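Local coordinates for protein S-adenosylmethionine dependent methyltransferase (Mesorhizobium loti, PDB 3BKW) that probably transfers methyl groups from S-adenosylmethionine to an acceptor substrate, using a Rossmann-like methyltransferase domain, at residues 139-144 and 238-243. Residues are numbered along the deposited sequence; the frame is centred on the assembly and turned at random.
Sequences HFVFST and LVSARR
Ala241 O accepts a hydrogen bond from Phe140 N (2.9 Å between N and O) and also receives a CA-H...O contact from His139 CA at 3.2 Å. The bond belongs to the ladder where the antiparallel strand 236-242 joins the parallel strands of the class I, Rossmann-like methyltransferase sheet: strand order 3-2-1-4-5-7-6, with strand 236-242 running antiparallel between strands 138-145 and 207-213. Phe140 and Ala241 form one hydrogen-bonded pair and Phe142 and Val239 the next, each closed by two reciprocal N-H...O bonds. Val239 O is used in the same way, with a hydrogen bond from Phe142 N and a CA-H...O contact from Val141 CA.

On the face carrying the two phenylalanines, Val239 CB sits over the ring of Phe142, 4.2 Å from its centroid and offset toward the rim, a CH-pi contact. Phe142 CG lies between its own backbone N and carbonyl carbon (chi1 67°), swinging the ring toward Val239. Phe142 CD2 lies above the centre of the Phe140 ring, and helix 194-203 packs on this side through Leu201.

The other face looks toward helix 32-38, where Met38 touches Leu238 and Ser240. Here Leu238 CD2 reaches Ser143 CB at 3.5 Å. At the partly exposed end, His139 and Arg242 run side by side; Glu209 OE1, on strand 207-213, is hydrogen-bonded to His139 NE2 and salt-bridged to Arg242 NH1. The imidazole meets the arginine's aliphatic stem, His139 NE2 lying 3.7 Å from Arg242 CG.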
ATOM      1  N   HIS A 139     -10.864  -4.680  15.127  1.00 28.34           N
ATOM      2  CA  HIS A 139      -9.911  -3.937  14.294  1.00 28.78           C
ATOM      3  C   HIS A 139      -8.546  -3.750  14.933  1.00 26.79           C
ATOM      4  O   HIS A 139      -8.412  -3.810  16.132  1.00 28.30           O
ATOM      5  CB  HIS A 139     -10.446  -2.558  13.920  1.00 29.55           C
ATOM      6  CG  HIS A 139     -11.635  -2.601  13.014  1.00 36.17           C
ATOM      7  ND1 HIS A 139     -12.923  -2.659  13.486  1.00 36.66           N
ATOM      8  CD2 HIS A 139     -11.726  -2.604  11.662  1.00 42.78           C
ATOM      9  CE1 HIS A 139     -13.764  -2.693  12.467  1.00 38.27           C
ATOM     10  NE2 HIS A 139     -13.063  -2.663  11.348  1.00 39.77           N
ATOM     11  N   PHE A 140      -7.550  -3.572  14.070  1.00 27.25           N
ATOM     12  CA  PHE A 140      -6.174  -3.261  14.431  1.00 26.94           C
ATOM     13  C   PHE A 140      -5.827  -2.023  13.615  1.00 27.78           C
ATOM     14  O   PHE A 140      -5.846  -2.090  12.388  1.00 29.05           O
ATOM     15  CB  PHE A 140      -5.273  -4.447  14.125  1.00 29.25           C
ATOM     16  CG  PHE A 140      -3.816  -4.261  14.490  1.00 30.11           C
ATOM     17  CD1 PHE A 140      -3.375  -3.383  15.497  1.00 30.28           C
ATOM     18  CD2 PHE A 140      -2.869  -5.088  13.885  1.00 34.62           C
ATOM     19  CE1 PHE A 140      -2.022  -3.277  15.836  1.00 31.48           C
ATOM     20  CE2 PHE A 140      -1.537  -4.990  14.238  1.00 32.87           C
ATOM     21  CZ  PHE A 140      -1.111  -4.096  15.203  1.00 34.40           C
ATOM     22  N   VAL A 141      -5.561  -0.913  14.296  1.00 26.56           N
ATOM     23  CA  VAL A 141      -5.273   0.362  13.659  1.00 26.43           C
ATOM     24  C   VAL A 141      -3.930   0.829  14.190  1.00 27.50           C
ATOM     25  O   VAL A 141      -3.731   0.949  15.407  1.00 27.70           O
ATOM     26  CB  VAL A 141      -6.375   1.380  13.968  1.00 26.36           C
ATOM     27  CG1 VAL A 141      -6.056   2.748  13.344  1.00 28.35           C
ATOM     28  CG2 VAL A 141      -7.724   0.879  13.467  1.00 27.15           C
ATOM     29  N   PHE A 142      -2.973   1.050  13.291  1.00 26.92           N
ATOM     30  CA  PHE A 142      -1.650   1.428  13.710  1.00 26.24           C
ATOM     31  C   PHE A 142      -0.903   2.327  12.744  1.00 28.36           C
ATOM     32  O   PHE A 142      -1.191   2.344  11.539  1.00 27.76           O
ATOM     33  CB  PHE A 142      -0.829   0.156  14.005  1.00 26.76           C
ATOM     34  CG  PHE A 142      -0.529  -0.713  12.788  1.00 27.41           C
ATOM     35  CD1 PHE A 142       0.663  -0.538  12.083  1.00 31.26           C
ATOM     36  CD2 PHE A 142      -1.421  -1.713  12.352  1.00 28.47           C
ATOM     37  CE1 PHE A 142       0.986  -1.345  10.970  1.00 32.55           C
ATOM     38  CE2 PHE A 142      -1.106  -2.534  11.227  1.00 29.58           C
ATOM     39  CZ  PHE A 142       0.104  -2.329  10.538  1.00 29.53           C
ATOM     40  N   SER A 143       0.069   3.055  13.305  1.00 26.30           N
ATOM     41  CA  SER A 143       0.961   3.899  12.537  1.00 26.69           C
ATOM     42  C   SER A 143       2.377   3.402  12.695  1.00 28.13           C
ATOM     43  O   SER A 143       2.765   2.905  13.761  1.00 27.60           O
ATOM     44  CB  SER A 143       0.872   5.347  12.974  1.00 28.07           C
ATOM     45  OG  SER A 143       1.220   5.488  14.339  1.00 28.72           O
ATOM     46  N   THR A 144       3.131   3.516  11.611  1.00 27.17           N
ATOM     47  CA  THR A 144       4.554   3.212  11.589  1.00 27.52           C
ATOM     48  C   THR A 144       5.255   4.231  10.697  1.00 27.00           C
ATOM     49  O   THR A 144       4.623   4.921   9.914  1.00 26.57           O
ATOM     50  CB  THR A 144       4.855   1.770  11.031  1.00 28.51           C
ATOM     51  OG1 THR A 144       4.198   1.585   9.760  1.00 30.37           O
ATOM     52  CG2 THR A 144       4.376   0.674  12.003  1.00 31.01           C
ATOM     53  N   LEU A 238      -0.182   4.647   7.771  1.00 26.88           N
ATOM     54  CA  LEU A 238      -1.319   4.407   8.663  1.00 26.53           C
ATOM     55  C   LEU A 238      -2.117   3.245   8.075  1.00 27.45           C
ATOM     56  O   LEU A 238      -2.476   3.272   6.883  1.00 27.95           O
ATOM     57  CB  LEU A 238      -2.181   5.653   8.787  1.00 28.44           C
ATOM     58  CG  LEU A 238      -1.457   6.980   9.019  1.00 27.17           C
ATOM     59  CD1 LEU A 238      -2.507   8.118   9.140  1.00 26.56           C
ATOM     60  CD2 LEU A 238      -0.550   7.005  10.218  1.00 31.72           C
ATOM     61  N   VAL A 239      -2.398   2.223   8.877  1.00 26.43           N
ATOM     62  CA  VAL A 239      -3.164   1.066   8.399  1.00 25.83           C
ATOM     63  C   VAL A 239      -4.263   0.655   9.386  1.00 27.11           C
ATOM     64  O   VAL A 239      -4.041   0.686  10.603  1.00 27.13           O
ATOM     65  CB  VAL A 239      -2.255  -0.195   8.192  1.00 26.53           C
ATOM     66  CG1 VAL A 239      -3.063  -1.379   7.637  1.00 26.63           C
ATOM     67  CG2 VAL A 239      -1.064   0.090   7.282  1.00 26.79           C
ATOM     68  N   SER A 240      -5.439   0.327   8.841  1.00 26.26           N
ATOM     69  CA  SER A 240      -6.574  -0.250   9.573  0.50 25.92           C
ATOM     70  C   SER A 240      -6.854  -1.615   8.953  1.00 27.66           C
ATOM     71  O   SER A 240      -6.966  -1.712   7.729  1.00 26.88           O
ATOM     72  CB  SER A 240      -7.822   0.610   9.427  0.50 27.35           C
ATOM     73  OG  SER A 240      -8.942  -0.028  10.034  0.50 24.12           O
ATOM     74  N   ALA A 241      -6.966  -2.643   9.783  1.00 26.62           N
ATOM     75  CA  ALA A 241      -7.248  -4.007   9.341  1.00 28.28           C
ATOM     76  C   ALA A 241      -8.335  -4.570  10.236  1.00 30.47           C
ATOM     77  O   ALA A 241      -8.447  -4.177  11.406  1.00 34.69           O
ATOM     78  CB  ALA A 241      -6.015  -4.852   9.411  1.00 31.63           C
ATOM     79  N   ARG A 242      -9.149  -5.449   9.669  1.00 29.39           N
ATOM     80  CA  ARG A 242     -10.251  -6.069  10.380  1.00 30.76           C
ATOM     81  C   ARG A 242     -10.063  -7.569  10.431  1.00 30.53           C
ATOM     82  O   ARG A 242      -9.548  -8.160   9.491  1.00 29.46           O
ATOM     83  CB  ARG A 242     -11.546  -5.759   9.647  1.00 31.48           C
ATOM     84  CG  ARG A 242     -12.805  -6.188  10.372  1.00 36.13           C
ATOM     85  CD  ARG A 242     -14.067  -5.943   9.550  1.00 39.40           C
ATOM     86  NE  ARG A 242     -13.997  -6.629   8.250  1.00 45.11           N
ATOM     87  CZ  ARG A 242     -13.685  -6.077   7.068  1.00 48.82           C
ATOM     88  NH1 ARG A 242     -13.424  -4.773   6.945  1.00 51.07           N
ATOM     89  NH2 ARG A 242     -13.640  -6.848   5.981  1.00 49.80           N
ATOM     90  N   ARG A 243     -10.465  -8.195  11.527  1.00 33.46           N
ATOM     91  CA  ARG A 243     -10.425  -9.656  11.590  1.00 36.33           C
ATOM     92  C   ARG A 243     -11.848 -10.214  11.551  1.00 39.51           C
ATOM     93  O   ARG A 243     -12.015 -11.415  11.345  1.00 43.79           O
ATOM     94  CB  ARG A 243      -9.603 -10.105  12.795  1.00 38.05           C
ATOM     95  CG  ARG A 243     -10.257  -9.938  14.128  1.00 41.81           C
ATOM     96  CD  ARG A 243     -11.022 -11.185  14.508  1.00 47.66           C
ATOM     97  NE  ARG A 243     -10.205 -12.217  15.104  1.00 46.47           N
ATOM     98  CZ  ARG A 243     -10.456 -13.532  15.103  1.00 42.54           C
ATOM     99  NH1 ARG A 243     -11.476 -14.071  14.432  1.00 49.18           N
ATOM    100  NH2 ARG A 243      -9.623 -14.344  15.742  1.00 42.49           N
ATOM    101  OXT ARG A 243     -12.860  -9.534  11.733  1.00 38.91           O
TER